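PDB 5G5G: putative xanthine dehydrogenase YAGS fad-binding subunit from Escherichia coli, which probably oxidises aldehydes in the periplasm, as the molybdenum cofactor-binding subunit of a three-chain oxidase of the xanthine dehydrogenase family. Local coordinates for residues Ile616-Pro619 with Lys620-Arg623; Met465-Gly469 with Thr470-Thr474. All blocks are in the same frame, centred on the assembly; numbering follows the deposited sequence. Where two conformers were deposited one is given.

Contact 1 (Ile616-Pro619 with Lys620-Arg623). With MCN (pterin cytosine dinucleotide), chain Y.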
ATOM      1  N   ILE C 616     -14.014   5.972  23.477  1.00 12.59           N
ATOM      2  CA  ILE C 616     -13.631   4.934  22.540  1.00 13.34           C
ATOM      3  C   ILE C 616     -14.626   3.781  22.594  1.00 12.90           C
ATOM      4  O   ILE C 616     -14.939   3.242  23.665  1.00 13.81           O
ATOM      5  CB  ILE C 616     -12.201   4.428  22.851  1.00 14.32           C
ATOM      6  CG1 ILE C 616     -11.205   5.604  22.711  1.00 14.67           C
ATOM      7  CG2 ILE C 616     -11.870   3.236  21.968  1.00 14.19           C
ATOM      8  CD1 ILE C 616     -11.071   6.158  21.338  1.00 14.45           C
ATOM      9  N   LEU C 617     -15.137   3.416  21.437  1.00 12.42           N
ATOM     10  CA  LEU C 617     -16.195   2.442  21.313  1.00 12.45           C
ATOM     11  C   LEU C 617     -15.685   0.984  21.344  1.00 12.35           C
ATOM     12  O   LEU C 617     -16.362   0.102  21.870  1.00 12.61           O
ATOM     13  CB  LEU C 617     -17.030   2.760  20.092  1.00 12.30           C
ATOM     14  CG  LEU C 617     -17.700   4.149  20.017  1.00 12.56           C
ATOM     15  CD1 LEU C 617     -18.502   4.358  18.724  1.00 13.02           C
ATOM     16  CD2 LEU C 617     -18.585   4.396  21.223  1.00 13.06           C
ATOM     17  N   ASN C 618     -14.499   0.750  20.807  1.00 11.56           N
ATOM     18  CA  ASN C 618     -13.853  -0.553  20.893  1.00 11.67           C
ATOM     19  C   ASN C 618     -12.368  -0.348  20.914  1.00 11.63           C
ATOM     20  O   ASN C 618     -11.756   0.007  19.888  1.00 11.34           O
ATOM     21  CB  ASN C 618     -14.283  -1.444  19.724  1.00 11.18           C
ATOM     22  CG  ASN C 618     -13.672  -2.799  19.786  1.00 11.22           C
ATOM     23  OD1 ASN C 618     -12.479  -2.943  20.095  1.00 11.61           O
ATOM     24  ND2 ASN C 618     -14.461  -3.822  19.419  1.00 11.23           N
ATOM     25  N   PRO C 619     -11.750  -0.498  22.099  1.00 12.74           N
ATOM     26  CA  PRO C 619     -10.332  -0.121  22.166  1.00 12.73           C
ATOM     27  C   PRO C 619      -9.423  -0.987  21.297  1.00 12.89           C
ATOM     28  O   PRO C 619      -8.344  -0.529  20.925  1.00 12.03           O
ATOM     29  CB  PRO C 619      -9.989  -0.298  23.628  1.00 13.60           C
ATOM     30  CG  PRO C 619     -11.312  -0.038  24.339  1.00 14.09           C
ATOM     31  CD  PRO C 619     -12.365  -0.608  23.429  1.00 13.64           C
ATOM     32  N   LYS C 620      -9.848  -2.211  20.959  1.00 12.58           N
ATOM     33  CA  LYS C 620      -9.029  -3.088  20.089  0.86 13.02           C
ATOM     34  C   LYS C 620      -9.046  -2.621  18.646  1.00 12.47           C
ATOM     35  O   LYS C 620      -7.997  -2.438  18.021  1.00 12.12           O
ATOM     36  CB  LYS C 620      -9.454  -4.558  20.198  0.86 13.54           C
ATOM     37  CG  LYS C 620      -8.492  -5.469  19.403  0.86 14.32           C
ATOM     38  CD  LYS C 620      -8.422  -6.887  19.915  0.86 15.47           C
ATOM     39  CE  LYS C 620      -9.707  -7.602  19.719  0.86 16.40           C
ATOM     40  NZ  LYS C 620      -9.590  -8.983  20.255  0.86 17.85           N
ATOM     41  N   THR C 621     -10.242  -2.367  18.113  1.00 11.57           N
ATOM     42  CA  THR C 621     -10.308  -1.910  16.739  1.00 11.43           C
ATOM     43  C   THR C 621      -9.848  -0.465  16.624  1.00 10.87           C
ATOM     44  O   THR C 621      -9.248  -0.101  15.605  1.00 10.51           O
ATOM     45  CB  THR C 621     -11.692  -2.103  16.137  1.00 11.56           C
ATOM     46  OG1 THR C 621     -12.692  -1.433  16.932  1.00 11.14           O
ATOM     47  CG2 THR C 621     -12.076  -3.595  16.110  1.00 11.89           C
ATOM     48  N   ALA C 622     -10.050   0.331  17.682  1.00 11.12           N
ATOM     49  CA  ALA C 622      -9.529   1.718  17.700  1.00 11.35           C
ATOM     50  C   ALA C 622      -7.991   1.685  17.715  1.00 11.27           C
ATOM     51  O   ALA C 622      -7.328   2.460  17.001  1.00 11.38           O
ATOM     52  CB  ALA C 622     -10.065   2.518  18.869  1.00 11.66           C
ATOM     53  N   ARG C 623      -7.415   0.832  18.542  1.00 11.77           N
ATOM     54  CA  ARG C 623      -5.964   0.705  18.528  1.00 12.00           C
ATOM     55  C   ARG C 623      -5.471   0.303  17.125  1.00 11.88           C
ATOM     56  O   ARG C 623      -4.498   0.860  16.634  1.00 10.96           O
ATOM     57  CB  ARG C 623      -5.466  -0.242  19.577  1.00 12.87           C
ATOM     58  CG  ARG C 623      -3.960  -0.444  19.478  1.00 14.06           C
ATOM     59  CD  ARG C 623      -3.427  -1.226  20.628  1.00 15.75           C
ATOM     60  NE  ARG C 623      -1.981  -1.451  20.444  1.00 17.14           N
ATOM     61  CZ  ARG C 623      -1.491  -2.401  19.654  1.00 17.50           C
ATOM     62  NH1 ARG C 623      -2.300  -3.208  19.006  1.00 16.43           N
ATOM     63  NH2 ARG C 623      -0.182  -2.551  19.530  1.00 19.16           N
TER
HETATM   64  N1  MCN Y 921     -13.482   3.937  16.783  1.00 10.61           N
HETATM   65  C2  MCN Y 921     -13.790   3.461  18.136  1.00 10.31           C
HETATM   66  N3  MCN Y 921     -14.219   4.730  18.871  1.00 10.44           N
HETATM   67  C4  MCN Y 921     -14.219   6.012  18.545  1.00 10.65           C
HETATM   68  C5  MCN Y 921     -13.978   6.222  17.075  1.00 10.58           C
HETATM   69  C6  MCN Y 921     -13.573   5.233  16.333  1.00 10.31           C
HETATM   70  O2  MCN Y 921     -13.771   2.429  18.565  1.00 10.67           O
HETATM   71  N4  MCN Y 921     -14.484   7.035  19.276  1.00 10.72           N
HETATM   72  C1' MCN Y 921     -12.865   2.889  15.985  1.00 10.98           C
HETATM   73  C2D MCN Y 921     -13.926   1.847  15.469  1.00 11.03           C
HETATM   74  O2' MCN Y 921     -13.292   0.590  15.243  1.00 11.43           O
HETATM   75  C3' MCN Y 921     -14.284   2.503  14.234  1.00 11.03           C
HETATM   76  C4D MCN Y 921     -13.005   3.134  13.519  1.00 10.70           C
HETATM   77  O4D MCN Y 921     -12.285   3.459  14.804  1.00 10.68           O
HETATM   78  O3' MCN Y 921     -14.949   1.711  13.185  1.00 10.71           O
HETATM   79  C5' MCN Y 921     -13.015   4.315  12.743  1.00 10.12           C
HETATM   80  O5' MCN Y 921     -14.057   5.203  13.074  1.00  9.80           O
HETATM   81  PA  MCN Y 921     -13.953   6.674  12.597  1.00  9.99           P
HETATM   82  O1A MCN Y 921     -15.333   7.297  12.796  1.00 10.68           O
HETATM   83  O2A MCN Y 921     -12.733   7.315  13.160  1.00 11.05           O
HETATM   84  O3A MCN Y 921     -13.687   6.540  10.939  1.00 10.74           O
HETATM   85  PB  MCN Y 921     -14.841   6.322   9.880  1.00 10.73           P
HETATM   86  O1B MCN Y 921     -15.380   7.615   9.442  1.00 10.42           O
HETATM   87  O2B MCN Y 921     -15.774   5.262  10.366  1.00 11.19           O
HETATM   88  O3B MCN Y 921     -13.979   5.621   8.767  1.00 10.06           O
HETATM   89  C10 MCN Y 921     -13.226   6.462   7.794  1.00  9.75           C
HETATM   90  C9' MCN Y 921     -11.772   6.570   8.091  1.00  9.77           C
HETATM   91  C8' MCN Y 921     -11.159   7.631   7.024  1.00  9.95           C
HETATM   92  S8' MCN Y 921     -11.961   9.062   6.681  1.00  9.98           S
HETATM   93  C7' MCN Y 921     -10.191   7.217   6.367  1.00  9.79           C
HETATM   94  S7' MCN Y 921      -9.504   8.156   5.009  1.00  9.88           S
HETATM   95  C6' MCN Y 921      -9.325   5.993   6.797  1.00  9.78           C
HETATM   96  C7  MCN Y 921      -9.873   5.577   8.243  1.00  9.15           C
HETATM   97  O9' MCN Y 921     -11.226   5.365   8.250  1.00  9.76           O
HETATM   98  N5' MCN Y 921      -9.769   4.891   5.792  1.00  9.12           N
HETATM   99  C4A MCN Y 921      -9.448   3.465   6.119  1.00  9.51           C
HETATM  100  N8' MCN Y 921      -9.259   4.272   8.571  1.00  9.39           N
HETATM  101  C4B MCN Y 921      -9.255   3.274   7.663  1.00  9.53           C
HETATM  102  N1' MCN Y 921      -8.814   2.013   8.065  1.00  9.54           N
HETATM  103  C2' MCN Y 921      -8.995   0.867   7.282  1.00 10.12           C
HETATM  104  N2' MCN Y 921      -8.590  -0.259   7.625  1.00  9.93           N
HETATM  105  N3' MCN Y 921      -9.158   1.117   5.947  1.00  9.78           N
HETATM  106  C4' MCN Y 921      -9.580   2.259   5.286  1.00 10.23           C
HETATM  107  O4' MCN Y 921      -9.823   2.549   4.099  1.00  9.07           O
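Asn618 is the N-cap of helix 619-638 and turns its amide oxygen onto the first helical residues. Asn618 OD1 accepts a nearly straight bond from Thr621 N at 3.0 Å (N-H...O 166°), with the donor above the amide plane. A second bond, from Lys620 N to the same oxygen, is weak. Asn618 CG stands anti to the backbone N (chi1 -179°), beside the residue's own carbonyl carbon, which brings OD1 round to the helix start. ND2 of this amide is held by Gln478 and by the carbonyl of His22.

Backbone bonds then start the helix. Ala622 N gives to Asn618 O at 2.8 Å, and Arg623 N gives to Pro619 O.

Apolar packing adds one contact: Ile616 CG2 meets Ala622 CB at 3.7 Å. Phe674 of strand 669-674 touches both side chains.

A further set of bonds goes to the cofactor. Leu617 N points almost straight at cytosine N3, 3.0 Å away (N-H...N 175°). Asn618 N reaches the cytosine O2 at 2.9 Å. Two successive peptide N-H groups thus grip this edge of the base. One turn further, Thr621 OG1 lies 2.7 Å from the ribose hydroxyl O2'.

Contact 2 (Met465-Gly469 with Thr470-Thr474). With MCN (pterin cytosine dinucleotide), chain Y.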
ATOM      1  N   MET C 465     -24.247   2.121   6.084  1.00 13.27           N
ATOM      2  CA  MET C 465     -22.870   2.334   6.537  1.00 12.81           C
ATOM      3  C   MET C 465     -21.925   1.250   6.066  1.00 12.14           C
ATOM      4  O   MET C 465     -22.329   0.098   5.933  1.00 12.68           O
ATOM      5  CB  MET C 465     -22.846   2.396   8.062  1.00 12.92           C
ATOM      6  CG  MET C 465     -21.493   2.676   8.641  1.00 12.57           C
ATOM      7  SD  MET C 465     -20.814   4.267   8.104  1.00 12.03           S
ATOM      8  CE  MET C 465     -19.234   4.127   8.844  1.00 12.44           C
ATOM      9  N   THR C 466     -20.696   1.633   5.777  1.00 11.21           N
ATOM     10  CA  THR C 466     -19.651   0.696   5.333  1.00 11.00           C
ATOM     11  C   THR C 466     -18.652   0.375   6.431  1.00 11.09           C
ATOM     12  O   THR C 466     -18.445   1.167   7.419  1.00 10.65           O
ATOM     13  CB  THR C 466     -18.912   1.270   4.103  1.00 11.02           C
ATOM     14  OG1 THR C 466     -18.460   2.613   4.408  1.00 11.27           O
ATOM     15  CG2 THR C 466     -19.823   1.284   2.930  1.00 11.68           C
ATOM     16  N   ASP C 467     -18.027  -0.780   6.246  1.00 10.90           N
ATOM     17  CA  ASP C 467     -16.898  -1.230   7.062  1.00 10.73           C
ATOM     18  C   ASP C 467     -15.783  -1.429   6.112  1.00 10.43           C
ATOM     19  O   ASP C 467     -15.769  -2.399   5.347  1.00 10.94           O
ATOM     20  CB  ASP C 467     -17.208  -2.515   7.872  1.00 11.27           C
ATOM     21  CG  ASP C 467     -16.151  -2.799   8.942  1.00 11.17           C
ATOM     22  OD1 ASP C 467     -14.962  -2.412   8.695  1.00 11.06           O
ATOM     23  OD2 ASP C 467     -16.537  -3.357  10.002  1.00 10.56           O
ATOM     24  N   ILE C 468     -14.823  -0.489   6.115  1.00  9.78           N
ATOM     25  CA  ILE C 468     -13.708  -0.491   5.123  1.00  9.92           C
ATOM     26  C   ILE C 468     -12.453  -1.070   5.771  1.00  9.52           C
ATOM     27  O   ILE C 468     -11.344  -0.868   5.280  1.00  9.32           O
ATOM     28  CB  ILE C 468     -13.501   0.904   4.542  1.00  9.84           C
ATOM     29  CG1 ILE C 468     -13.099   1.925   5.660  1.00 10.01           C
ATOM     30  CG2 ILE C 468     -14.771   1.395   3.850  1.00 10.29           C
ATOM     31  CD1 ILE C 468     -12.881   3.328   5.192  1.00 10.15           C
ATOM     32  N   GLY C 469     -12.651  -1.809   6.871  1.00  9.12           N
ATOM     33  CA  GLY C 469     -11.595  -2.290   7.768  1.00  9.41           C
ATOM     34  C   GLY C 469     -11.556  -1.480   9.072  1.00  9.58           C
ATOM     35  O   GLY C 469     -10.752  -1.774   9.983  1.00 10.32           O
ATOM     36  N   THR C 470     -12.454  -0.503   9.174  1.00  9.51           N
ATOM     37  CA  THR C 470     -12.531   0.335  10.372  1.00 10.04           C
ATOM     38  C   THR C 470     -13.043  -0.413  11.611  1.00 10.39           C
ATOM     39  O   THR C 470     -12.551  -0.197  12.717  1.00 11.01           O
ATOM     40  CB  THR C 470     -13.396   1.547  10.040  1.00 10.45           C
ATOM     41  OG1 THR C 470     -14.470   1.037   9.225  1.00 10.57           O
ATOM     42  CG2 THR C 470     -12.620   2.610   9.278  1.00 10.22           C
ATOM     43  N   GLY C 471     -13.997  -1.322  11.422  1.00 10.11           N
ATOM     44  CA  GLY C 471     -14.730  -1.981  12.534  1.00 10.75           C
ATOM     45  C   GLY C 471     -16.191  -1.657  12.706  1.00 10.68           C
ATOM     46  O   GLY C 471     -16.802  -2.087  13.666  1.00 12.19           O
ATOM     47  N   SER C 472     -16.791  -0.949  11.753  1.00 11.05           N
ATOM     48  CA  SER C 472     -18.170  -0.570  11.841  1.00 10.89           C
ATOM     49  C   SER C 472     -19.107  -1.749  12.180  1.00 11.55           C
ATOM     50  O   SER C 472     -20.023  -1.568  12.992  1.00 11.73           O
ATOM     51  CB  SER C 472     -18.618   0.071  10.547  1.00 11.04           C
ATOM     52  OG  SER C 472     -17.785   1.134  10.137  1.00 10.84           O
ATOM     53  N   TYR C 473     -18.936  -2.909  11.534  1.00 10.71           N
ATOM     54  CA  TYR C 473     -19.797  -4.079  11.865  1.00 11.20           C
ATOM     55  C   TYR C 473     -19.845  -4.253  13.385  1.00 11.36           C
ATOM     56  O   TYR C 473     -20.919  -4.420  13.972  1.00 11.68           O
ATOM     57  CB  TYR C 473     -19.328  -5.400  11.271  1.00 11.02           C
ATOM     58  CG  TYR C 473     -19.693  -5.589   9.801  1.00 11.35           C
ATOM     59  CD1 TYR C 473     -21.005  -5.978   9.428  1.00 11.91           C
ATOM     60  CD2 TYR C 473     -18.714  -5.486   8.782  1.00 11.37           C
ATOM     61  CE1 TYR C 473     -21.334  -6.200   8.102  1.00 12.07           C
ATOM     62  CE2 TYR C 473     -19.065  -5.685   7.459  1.00 11.72           C
ATOM     63  CZ  TYR C 473     -20.370  -6.059   7.122  1.00 12.10           C
ATOM     64  OH  TYR C 473     -20.746  -6.251   5.771  1.00 12.56           O
ATOM     65  N   THR C 474     -18.657  -4.298  13.996  1.00 11.23           N
ATOM     66  CA  THR C 474     -18.526  -4.599  15.398  1.00 11.56           C
ATOM     67  C   THR C 474     -19.071  -3.515  16.333  1.00 11.29           C
ATOM     68  O   THR C 474     -19.853  -3.796  17.220  1.00 11.27           O
ATOM     69  CB  THR C 474     -17.072  -4.928  15.696  1.00 11.53           C
ATOM     70  OG1 THR C 474     -16.678  -5.907  14.748  1.00 11.98           O
ATOM     71  CG2 THR C 474     -16.907  -5.437  17.070  1.00 11.86           C
TER
HETATM   72  N1  MCN Y 921     -13.482   3.937  16.783  1.00 10.61           N
HETATM   73  C2  MCN Y 921     -13.790   3.461  18.136  1.00 10.31           C
HETATM   74  N3  MCN Y 921     -14.219   4.730  18.871  1.00 10.44           N
HETATM   75  C4  MCN Y 921     -14.219   6.012  18.545  1.00 10.65           C
HETATM   76  C5  MCN Y 921     -13.978   6.222  17.075  1.00 10.58           C
HETATM   77  C6  MCN Y 921     -13.573   5.233  16.333  1.00 10.31           C
HETATM   78  O2  MCN Y 921     -13.771   2.429  18.565  1.00 10.67           O
HETATM   79  N4  MCN Y 921     -14.484   7.035  19.276  1.00 10.72           N
HETATM   80  C1' MCN Y 921     -12.865   2.889  15.985  1.00 10.98           C
HETATM   81  C2D MCN Y 921     -13.926   1.847  15.469  1.00 11.03           C
HETATM   82  O2' MCN Y 921     -13.292   0.590  15.243  1.00 11.43           O
HETATM   83  C3' MCN Y 921     -14.284   2.503  14.234  1.00 11.03           C
HETATM   84  C4D MCN Y 921     -13.005   3.134  13.519  1.00 10.70           C
HETATM   85  O4D MCN Y 921     -12.285   3.459  14.804  1.00 10.68           O
HETATM   86  O3' MCN Y 921     -14.949   1.711  13.185  1.00 10.71           O
HETATM   87  C5' MCN Y 921     -13.015   4.315  12.743  1.00 10.12           C
HETATM   88  O5' MCN Y 921     -14.057   5.203  13.074  1.00  9.80           O
HETATM   89  PA  MCN Y 921     -13.953   6.674  12.597  1.00  9.99           P
HETATM   90  O1A MCN Y 921     -15.333   7.297  12.796  1.00 10.68           O
HETATM   91  O2A MCN Y 921     -12.733   7.315  13.160  1.00 11.05           O
HETATM   92  O3A MCN Y 921     -13.687   6.540  10.939  1.00 10.74           O
HETATM   93  PB  MCN Y 921     -14.841   6.322   9.880  1.00 10.73           P
HETATM   94  O1B MCN Y 921     -15.380   7.615   9.442  1.00 10.42           O
HETATM   95  O2B MCN Y 921     -15.774   5.262  10.366  1.00 11.19           O
HETATM   96  O3B MCN Y 921     -13.979   5.621   8.767  1.00 10.06           O
HETATM   97  C10 MCN Y 921     -13.226   6.462   7.794  1.00  9.75           C
HETATM   98  C9' MCN Y 921     -11.772   6.570   8.091  1.00  9.77           C
HETATM   99  C8' MCN Y 921     -11.159   7.631   7.024  1.00  9.95           C
HETATM  100  S8' MCN Y 921     -11.961   9.062   6.681  1.00  9.98           S
HETATM  101  C7' MCN Y 921     -10.191   7.217   6.367  1.00  9.79           C
HETATM  102  S7' MCN Y 921      -9.504   8.156   5.009  1.00  9.88           S
HETATM  103  C6' MCN Y 921      -9.325   5.993   6.797  1.00  9.78           C
HETATM  104  C7  MCN Y 921      -9.873   5.577   8.243  1.00  9.15           C
HETATM  105  O9' MCN Y 921     -11.226   5.365   8.250  1.00  9.76           O
HETATM  106  N5' MCN Y 921      -9.769   4.891   5.792  1.00  9.12           N
HETATM  107  C4A MCN Y 921      -9.448   3.465   6.119  1.00  9.51           C
HETATM  108  N8' MCN Y 921      -9.259   4.272   8.571  1.00  9.39           N
HETATM  109  C4B MCN Y 921      -9.255   3.274   7.663  1.00  9.53           C
HETATM  110  N1' MCN Y 921      -8.814   2.013   8.065  1.00  9.54           N
HETATM  111  C2' MCN Y 921      -8.995   0.867   7.282  1.00 10.12           C
HETATM  112  N2' MCN Y 921      -8.590  -0.259   7.625  1.00  9.93           N
HETATM  113  N3' MCN Y 921      -9.158   1.117   5.947  1.00  9.78           N
HETATM  114  C4' MCN Y 921      -9.580   2.259   5.286  1.00 10.23           C
HETATM  115  O4' MCN Y 921      -9.823   2.549   4.099  1.00  9.07           O
HETATM  116  O   HOH W   1     -15.943  -5.070  12.229  1.00 11.59           O
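An Asx turn built on Asp467 leads into helix 472-484, and the Asp467 carboxylate gathers backbone N-H groups from the turn and the helix start. Asp467 OD1 accepts from Gly469 N at 3.0 Å, which closes the Asx turn, and from Gly471 N at 3.1 Å. The first donor comes nearly along the C-O axis; the second comes from above the carboxylate plane. Asp467 OD2 takes Tyr473 N at 2.9 Å (N-H...O 160°), on its anti side. The same oxygen sits at the edge of the Tyr473 ring, 3.3 Å from CD2, and a water links it to Thr474 OG1. The ring's hydroxyl is held by the carbonyl of Pro236. An alanine in place of Asp467 would leave the N-H groups of Gly469, Gly471 and Tyr473 without their carboxylate, and the turn would probably be less firmly set.

Ser472 OG adds a bond to Thr466 O at 2.8 Å. With OG anti to the residue's carbonyl carbon (chi1 -53°), the hydroxyl turns back to the preceding loop, where Met465 CE packs against it.

Other atoms of the turn meet the cofactor. Thr470 O accepts the ribose hydroxyl O2' at 2.7 Å, and a weak bond from O3'. Thr470 CG2 lies 3.3 Å from the cofactor's O9', and Thr470 OG1 takes a weak bond from Ile468 N. Ile468 CD1 rests 3.5 Å from C4' of the pterin, beside its carbonyl. Gly469 and Gly471 have positive phi; a CB on either would press on the preceding carbonyl O and also run into the cofactor, at N2' and O2' respectively. Such a glycine-rich turn, with its carboxylate binding N-H groups at the start of a helix, here forms part of the pterin cytosine dinucleotide pocket of a molybdopterin-binding domain.

Contact 2 comes first in the chain, and contact 1 follows after a long interval. Their centres are about 12 Å apart, and both line the pterin cytosine dinucleotide pocket. Contact 1 holds the cytosine end. Contact 2 runs from the nearby ribose to the pterin, where the nearest side-chain atom of Ile468 is about 6 Å from the dioxothiomolybdenum ion. The two meet at the ribose: its O2' is met by both Thr470 and Thr621. Direct packing is slight; Asn618 ND2 and Thr474 CG2 are 3.8 Å apart. The turns leading into helices 619-638 and 472-484 thus meet different parts of one cofactor.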